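Local coordinates for protein putative solute-binding component of ABC transporter (Clostridium phytofermentans, PDB 4YS6) that binds beta-D-glucopyranose and probably serves as the solute-binding component that presents sugars to an ABC transporter, at residues K63-E68 with Q300-V305; N87-G92 with G107-Q112. One frame throughout, in Å; residues are numbered along the deposited sequence.

Contact 1. Residues K63-E68 with Q300-V305; sequences KDAGYE and QVVKMV
Tyr67 turns one face of its ring to a methyl of Val305, and the approach tightens from CB to CZ. CB is still 5.8 Å from Val305 CG1; with CG anti to the carbonyl carbon (chi1 -59°), the ring then runs toward helix 294-309. CE1 and CE2 both lie 4.0 Å from Val305 CG1, and CZ closes to 3.7 Å. The methyl thus sits over one face, displaced toward the phenol end, a CH-pi contact 23° off the ring normal. Beyond it, OH passes Val305 O without bonding to it and hydrogen-bonds instead to Asp306 OD1, which fixes the tip of the ring. The segment 63-68 takes in the end of helix 50-64, the turn and the start of edge strand 68-73 in the first lobe of this type I periplasmic binding fold. Gly66 ends the helix in a Schellman motif, its N bonded to Lys63 O. Just before it, Ala65 CB meets Val302 CG1 at 3.8 Å, one helical turn back from Val305. In both valines CG1 stands anti to the backbone N, presenting equivalent methyls to the turn. Lys310, just past helix 294-309, bonds Ala65 O through NZ.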
ATOM      1  N   LYS A  63      23.708  -4.693  -1.977  1.00 18.29           N
ATOM      2  CA  LYS A  63      25.138  -4.619  -1.685  1.00 20.03           C
ATOM      3  C   LYS A  63      25.673  -5.971  -1.238  1.00 22.40           C
ATOM      4  O   LYS A  63      26.781  -6.374  -1.637  1.00 22.52           O
ATOM      5  CB  LYS A  63      25.414  -3.542  -0.645  1.00 21.07           C
ATOM      6  CG  LYS A  63      25.163  -2.158  -1.191  1.00 24.94           C
ATOM      7  CD  LYS A  63      25.520  -1.067  -0.199  1.00 40.12           C
ATOM      8  CE  LYS A  63      25.350   0.299  -0.834  1.00 53.71           C
ATOM      9  NZ  LYS A  63      25.553   1.407   0.137  1.00 65.31           N
ATOM     10  N   ASP A  64      24.885  -6.700  -0.462  1.00 20.40           N
ATOM     11  CA  ASP A  64      25.263  -8.052  -0.050  1.00 25.57           C
ATOM     12  C   ASP A  64      25.419  -8.989  -1.241  1.00 26.89           C
ATOM     13  O   ASP A  64      26.228  -9.919  -1.202  1.00 26.31           O
ATOM     14  CB  ASP A  64      24.224  -8.643   0.908  1.00 37.43           C
ATOM     15  CG  ASP A  64      24.500  -8.303   2.366  1.00 58.64           C
ATOM     16  OD1 ASP A  64      25.685  -8.294   2.773  1.00 66.40           O
ATOM     17  OD2 ASP A  64      23.523  -8.062   3.108  1.00 63.70           O
ATOM     18  N   ALA A  65      24.620  -8.757  -2.278  1.00 21.77           N
ATOM     19  CA  ALA A  65      24.645  -9.567  -3.493  1.00 23.58           C
ATOM     20  C   ALA A  65      25.716  -9.094  -4.477  1.00 25.38           C
ATOM     21  O   ALA A  65      25.886  -9.686  -5.546  1.00 23.71           O
ATOM     22  CB  ALA A  65      23.274  -9.544  -4.155  1.00 20.89           C
ATOM     23  N   GLY A  66      26.438  -8.032  -4.131  1.00 23.46           N
ATOM     24  CA  GLY A  66      27.556  -7.586  -4.939  1.00 23.21           C
ATOM     25  C   GLY A  66      27.309  -6.419  -5.869  1.00 21.93           C
ATOM     26  O   GLY A  66      28.166  -6.099  -6.684  1.00 26.35           O
ATOM     27  N   TYR A  67      26.154  -5.776  -5.750  1.00 19.90           N
ATOM     28  CA  TYR A  67      25.851  -4.634  -6.588  1.00 19.51           C
ATOM     29  C   TYR A  67      26.218  -3.318  -5.928  1.00 21.75           C
ATOM     30  O   TYR A  67      26.355  -3.237  -4.704  1.00 25.97           O
ATOM     31  CB  TYR A  67      24.366  -4.632  -6.957  1.00 18.53           C
ATOM     32  CG  TYR A  67      23.969  -5.885  -7.679  1.00 18.55           C
ATOM     33  CD1 TYR A  67      24.177  -6.011  -9.045  1.00 19.57           C
ATOM     34  CD2 TYR A  67      23.415  -6.956  -6.996  1.00 18.41           C
ATOM     35  CE1 TYR A  67      23.822  -7.163  -9.705  1.00 21.91           C
ATOM     36  CE2 TYR A  67      23.069  -8.113  -7.650  1.00 21.54           C
ATOM     37  CZ  TYR A  67      23.272  -8.207  -9.006  1.00 25.99           C
ATOM     38  OH  TYR A  67      22.930  -9.355  -9.672  1.00 22.99           O
ATOM     39  N   GLU A  68      26.428  -2.309  -6.766  1.00 19.72           N
ATOM     40  CA  GLU A  68      26.492  -0.922  -6.331  1.00 23.31           C
ATOM     41  C   GLU A  68      25.080  -0.369  -6.469  1.00 23.49           C
ATOM     42  O   GLU A  68      24.296  -0.844  -7.309  1.00 20.51           O
ATOM     43  CB  GLU A  68      27.489  -0.101  -7.148  1.00 27.86           C
ATOM     44  CG  GLU A  68      28.943  -0.527  -6.999  1.00 44.96           C
ATOM     45  CD  GLU A  68      29.533  -0.157  -5.644  1.00 64.69           C
ATOM     46  OE1 GLU A  68      28.797   0.399  -4.796  1.00 72.23           O
ATOM     47  OE2 GLU A  68      30.740  -0.419  -5.428  1.00 69.42           O
ATOM     48  N   GLN A 300      13.024 -10.903  -2.797  1.00 16.16           N
ATOM     49  CA  GLN A 300      12.498 -11.433  -4.043  1.00 16.09           C
ATOM     50  C   GLN A 300      12.978 -10.571  -5.204  1.00 15.17           C
ATOM     51  O   GLN A 300      13.344 -11.089  -6.268  1.00 15.26           O
ATOM     52  CB  GLN A 300      10.978 -11.497  -4.014  1.00 17.24           C
ATOM     53  CG  GLN A 300      10.451 -12.571  -3.106  1.00 17.77           C
ATOM     54  CD  GLN A 300      11.014 -13.939  -3.455  1.00 24.14           C
ATOM     55  OE1 GLN A 300      11.743 -14.542  -2.671  1.00 29.91           O
ATOM     56  NE2 GLN A 300      10.705 -14.415  -4.643  1.00 24.39           N
ATOM     57  N   VAL A 301      13.008  -9.257  -4.996  1.00 14.29           N
ATOM     58  CA  VAL A 301      13.495  -8.372  -6.052  1.00 15.30           C
ATOM     59  C   VAL A 301      14.976  -8.619  -6.351  1.00 15.33           C
ATOM     60  O   VAL A 301      15.386  -8.668  -7.532  1.00 16.10           O
ATOM     61  CB  VAL A 301      13.243  -6.918  -5.689  1.00 16.10           C
ATOM     62  CG1 VAL A 301      13.980  -5.967  -6.650  1.00 21.49           C
ATOM     63  CG2 VAL A 301      11.761  -6.673  -5.729  1.00 12.94           C
ATOM     64  N   VAL A 302      15.799  -8.824  -5.320  1.00 14.98           N
ATOM     65  CA  VAL A 302      17.211  -9.090  -5.565  1.00 15.58           C
ATOM     66  C   VAL A 302      17.383 -10.414  -6.306  1.00 16.50           C
ATOM     67  O   VAL A 302      18.274 -10.517  -7.138  1.00 17.07           O
ATOM     68  CB  VAL A 302      18.024  -9.066  -4.258  1.00 18.37           C
ATOM     69  CG1 VAL A 302      19.470  -9.499  -4.491  1.00 23.37           C
ATOM     70  CG2 VAL A 302      17.984  -7.647  -3.670  1.00 24.00           C
ATOM     71  N   LYS A 303      16.529 -11.405  -6.046  1.00 14.89           N
ATOM     72  CA  LYS A 303      16.559 -12.638  -6.853  1.00 15.05           C
ATOM     73  C   LYS A 303      16.289 -12.348  -8.337  1.00 14.91           C
ATOM     74  O   LYS A 303      16.901 -12.971  -9.236  1.00 16.30           O
ATOM     75  CB  LYS A 303      15.540 -13.659  -6.346  1.00 21.56           C
ATOM     76  CG  LYS A 303      15.905 -14.238  -5.000  1.00 21.17           C
ATOM     77  CD  LYS A 303      14.829 -15.192  -4.557  1.00 24.89           C
ATOM     78  CE  LYS A 303      15.006 -15.601  -3.111  1.00 30.52           C
ATOM     79  NZ  LYS A 303      13.857 -16.451  -2.696  1.00 38.57           N
HETATM   80  N   MSE A 304      15.366 -11.431  -8.608  1.00 14.48           N
HETATM   81  CA  MSE A 304      15.072 -11.014  -9.990  1.00 14.40           C
HETATM   82  C   MSE A 304      16.269 -10.284 -10.602  1.00 16.28           C
HETATM   83  O   MSE A 304      16.628 -10.531 -11.743  1.00 15.05           O
HETATM   84  CB  MSE A 304      13.823 -10.119 -10.064  1.00 15.50           C
HETATM   85  CG  MSE A 304      12.595 -10.809  -9.606  1.00 13.56           C
HETATM   86 SE   MSE A 304      11.187  -9.420  -9.698  1.00 26.64          SE
HETATM   87  CE  MSE A 304       9.649 -10.582  -9.686  1.00 20.84           C
ATOM     88  N   VAL A 305      16.899  -9.400  -9.838  1.00 14.94           N
ATOM     89  CA  VAL A 305      18.068  -8.673 -10.313  1.00 15.73           C
ATOM     90  C   VAL A 305      19.195  -9.644 -10.660  1.00 15.96           C
ATOM     91  O   VAL A 305      19.833  -9.554 -11.730  1.00 16.86           O
ATOM     92  CB  VAL A 305      18.520  -7.668  -9.257  1.00 15.48           C
ATOM     93  CG1 VAL A 305      19.832  -7.020  -9.667  1.00 16.08           C
ATOM     94  CG2 VAL A 305      17.444  -6.623  -9.068  1.00 14.99           C
TER

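Contact 2. Residues N87-G92 with G107-Q112; sequences NMISNG and GTVLAQ
Ile89 pushes its side chain between Val109 and Gln112, two residues on one side of helix 107-115, and its two branches find different partners. CG1 is anti to the carbonyl carbon (chi1 -64°) and the chain stays extended to CD1, which reaches across to Val109 O at 3.9 Å and to Val109 CG2 at 4.1 Å. The same methyl lies 4.1 Å from Gln112 CD. The other branch, CG2, faces the amide end of that glutamine, 3.7 Å from NE2. In Val109, CG2 is the methyl directed at the isoleucine. Helices 78-90 and 107-115 each follow a parallel strand of the first lobe's Rossmann-like sheet, 68-73 and 95-98, which are consecutive in the chain but have strand 38-43 between them in the sheet; Ile89 also rests on Leu96 of strand 95-98. Gly92 closes helix 78-90 with a Schellman motif, its N bonded to Ile89 O at 3.0 Å. Gln112 is fully stretched, chi1 and chi2 both -179°, and reaches alongside Ile89, which meets its amide group through CD and NE2. At the tip NE2 donates to a water at 2.7 Å, on the more exposed margin of the buried pair. The same water makes a very short contact with Ser90 OG, so a polar bridge between the helices there is likely but less certain. Ser90 OG has a further partner in Glu86 O, one turn back on its own helix.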
ATOM      1  N   ASN A  87      18.709  10.626 -14.108  1.00 22.48           N
ATOM      2  CA  ASN A  87      20.068  10.739 -13.576  1.00 22.09           C
ATOM      3  C   ASN A  87      20.669   9.367 -13.325  1.00 25.13           C
ATOM      4  O   ASN A  87      21.861   9.173 -13.523  1.00 26.84           O
ATOM      5  CB  ASN A  87      20.086  11.538 -12.276  1.00 28.39           C
ATOM      6  CG  ASN A  87      19.782  13.012 -12.488  1.00 46.43           C
ATOM      7  OD1 ASN A  87      19.779  13.507 -13.616  1.00 42.60           O
ATOM      8  ND2 ASN A  87      19.520  13.721 -11.394  1.00 50.75           N
HETATM    9  N   MSE A  88      19.849   8.422 -12.867  1.00 20.54           N
HETATM   10  CA  MSE A  88      20.329   7.051 -12.691  1.00 20.78           C
HETATM   11  C   MSE A  88      20.825   6.487 -14.015  1.00 24.60           C
HETATM   12  O   MSE A  88      21.875   5.849 -14.080  1.00 25.34           O
HETATM   13  CB  MSE A  88      19.233   6.150 -12.118  1.00 18.07           C
HETATM   14  CG  MSE A  88      18.964   6.385 -10.679  1.00 18.88           C
HETATM   15 SE   MSE A  88      17.288   5.539 -10.111  1.00 29.38          SE
HETATM   16  CE  MSE A  88      17.196   6.406  -8.358  1.00 21.14           C
ATOM     17  N   ILE A  89      20.070   6.729 -15.076  1.00 20.21           N
ATOM     18  CA  ILE A  89      20.435   6.217 -16.381  1.00 23.63           C
ATOM     19  C   ILE A  89      21.738   6.880 -16.830  1.00 31.40           C
ATOM     20  O   ILE A  89      22.626   6.226 -17.388  1.00 26.40           O
ATOM     21  CB  ILE A  89      19.317   6.463 -17.404  1.00 24.08           C
ATOM     22  CG1 ILE A  89      18.063   5.677 -17.002  1.00 22.73           C
ATOM     23  CG2 ILE A  89      19.777   6.067 -18.807  1.00 26.97           C
ATOM     24  CD1 ILE A  89      16.836   5.994 -17.852  1.00 26.63           C
ATOM     25  N   SER A  90      21.847   8.180 -16.577  1.00 27.75           N
ATOM     26  CA  SER A  90      23.024   8.951 -16.976  1.00 29.64           C
ATOM     27  C   SER A  90      24.261   8.505 -16.208  1.00 26.75           C
ATOM     28  O   SER A  90      25.367   8.530 -16.722  1.00 31.88           O
ATOM     29  CB  SER A  90      22.783  10.447 -16.750  1.00 40.55           C
ATOM     30  OG  SER A  90      21.717  10.915 -17.558  1.00 52.58           O
ATOM     31  N   ASN A  91      24.062   8.085 -14.971  1.00 22.19           N
ATOM     32  CA  ASN A  91      25.153   7.599 -14.136  1.00 34.05           C
ATOM     33  C   ASN A  91      25.539   6.167 -14.454  1.00 32.65           C
ATOM     34  O   ASN A  91      26.452   5.619 -13.832  1.00 40.12           O
ATOM     35  CB  ASN A  91      24.782   7.690 -12.661  1.00 40.87           C
ATOM     36  CG  ASN A  91      24.622   9.110 -12.192  1.00 64.22           C
ATOM     37  OD1 ASN A  91      25.180  10.039 -12.782  1.00 66.50           O
ATOM     38  ND2 ASN A  91      23.860   9.294 -11.119  1.00 75.80           N
ATOM     39  N   GLY A  92      24.834   5.552 -15.396  1.00 31.68           N
ATOM     40  CA  GLY A  92      25.193   4.223 -15.860  1.00 32.93           C
ATOM     41  C   GLY A  92      24.532   3.065 -15.125  1.00 27.72           C
ATOM     42  O   GLY A  92      25.050   1.947 -15.141  1.00 26.35           O
ATOM     43  N   GLY A 107       6.395   7.090 -18.577  1.00 19.29           N
ATOM     44  CA  GLY A 107       6.508   6.504 -19.899  1.00 20.22           C
ATOM     45  C   GLY A 107       7.689   7.010 -20.708  1.00 20.16           C
ATOM     46  O   GLY A 107       8.372   6.240 -21.372  1.00 22.23           O
ATOM     47  N   THR A 108       7.929   8.312 -20.669  1.00 21.33           N
ATOM     48  CA  THR A 108       9.012   8.873 -21.446  1.00 24.46           C
ATOM     49  C   THR A 108      10.366   8.377 -20.962  1.00 22.62           C
ATOM     50  O   THR A 108      11.188   7.945 -21.758  1.00 22.07           O
ATOM     51  CB  THR A 108       8.981  10.413 -21.397  1.00 35.70           C
ATOM     52  OG1 THR A 108       7.737  10.866 -21.938  1.00 36.70           O
ATOM     53  CG2 THR A 108      10.110  10.996 -22.208  1.00 38.17           C
ATOM     54  N   VAL A 109      10.601   8.427 -19.658  1.00 20.96           N
ATOM     55  CA  VAL A 109      11.914   8.069 -19.160  1.00 21.10           C
ATOM     56  C   VAL A 109      12.128   6.574 -19.241  1.00 20.23           C
ATOM     57  O   VAL A 109      13.249   6.104 -19.439  1.00 20.77           O
ATOM     58  CB  VAL A 109      12.133   8.581 -17.708  1.00 24.38           C
ATOM     59  CG1 VAL A 109      11.217   7.894 -16.728  1.00 23.28           C
ATOM     60  CG2 VAL A 109      13.588   8.419 -17.313  1.00 33.93           C
ATOM     61  N   LEU A 110      11.068   5.791 -19.090  1.00 17.91           N
ATOM     62  CA  LEU A 110      11.257   4.347 -19.241  1.00 18.97           C
ATOM     63  C   LEU A 110      11.523   3.915 -20.696  1.00 16.30           C
ATOM     64  O   LEU A 110      12.207   2.896 -20.922  1.00 18.02           O
ATOM     65  CB  LEU A 110      10.067   3.607 -18.668  1.00 18.49           C
ATOM     66  CG  LEU A 110       9.983   3.728 -17.132  1.00 26.12           C
ATOM     67  CD1 LEU A 110       8.996   2.743 -16.603  1.00 31.34           C
ATOM     68  CD2 LEU A 110      11.343   3.553 -16.420  1.00 29.83           C
ATOM     69  N   ALA A 111      11.022   4.672 -21.676  1.00 16.94           N
ATOM     70  CA  ALA A 111      11.366   4.434 -23.067  1.00 17.66           C
ATOM     71  C   ALA A 111      12.879   4.590 -23.258  1.00 17.79           C
ATOM     72  O   ALA A 111      13.493   3.836 -23.995  1.00 20.71           O
ATOM     73  CB  ALA A 111      10.599   5.396 -24.006  1.00 19.10           C
ATOM     74  N   GLN A 112      13.464   5.580 -22.591  1.00 18.65           N
ATOM     75  CA  GLN A 112      14.915   5.807 -22.627  1.00 18.80           C
ATOM     76  C   GLN A 112      15.670   4.589 -22.075  1.00 19.88           C
ATOM     77  O   GLN A 112      16.671   4.131 -22.630  1.00 22.72           O
ATOM     78  CB  GLN A 112      15.258   7.072 -21.826  1.00 24.16           C
ATOM     79  CG  GLN A 112      16.717   7.421 -21.806  1.00 33.72           C
ATOM     80  CD  GLN A 112      16.994   8.660 -20.981  1.00 45.37           C
ATOM     81  OE1 GLN A 112      16.071   9.388 -20.590  1.00 43.09           O
ATOM     82  NE2 GLN A 112      18.269   8.908 -20.708  1.00 47.75           N
TER
HETATM   83  O   HOH W   1      19.625  10.348 -18.816  1.00 47.00           O

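From the N terminus the chain runs through strand 38-43 and helix 50-64 to the turn at 63-68, which opens the long loop of contact 1. Edge strand 68-73 and helix 78-90 follow, and contact 2 closes a short loop around strand 95-98, joining neighbouring helices packed against the same sheet. That small loop lies wholly within the large one. The chain then passes through the second lobe and returns to the first, where helix 294-309 completes contact 1 with 231 residues between the ends. Contact 2 is therefore local; contact 1 ties a late helix to the lobe's beginning. The two contacts, with centres about 20 Å apart, do not touch each other.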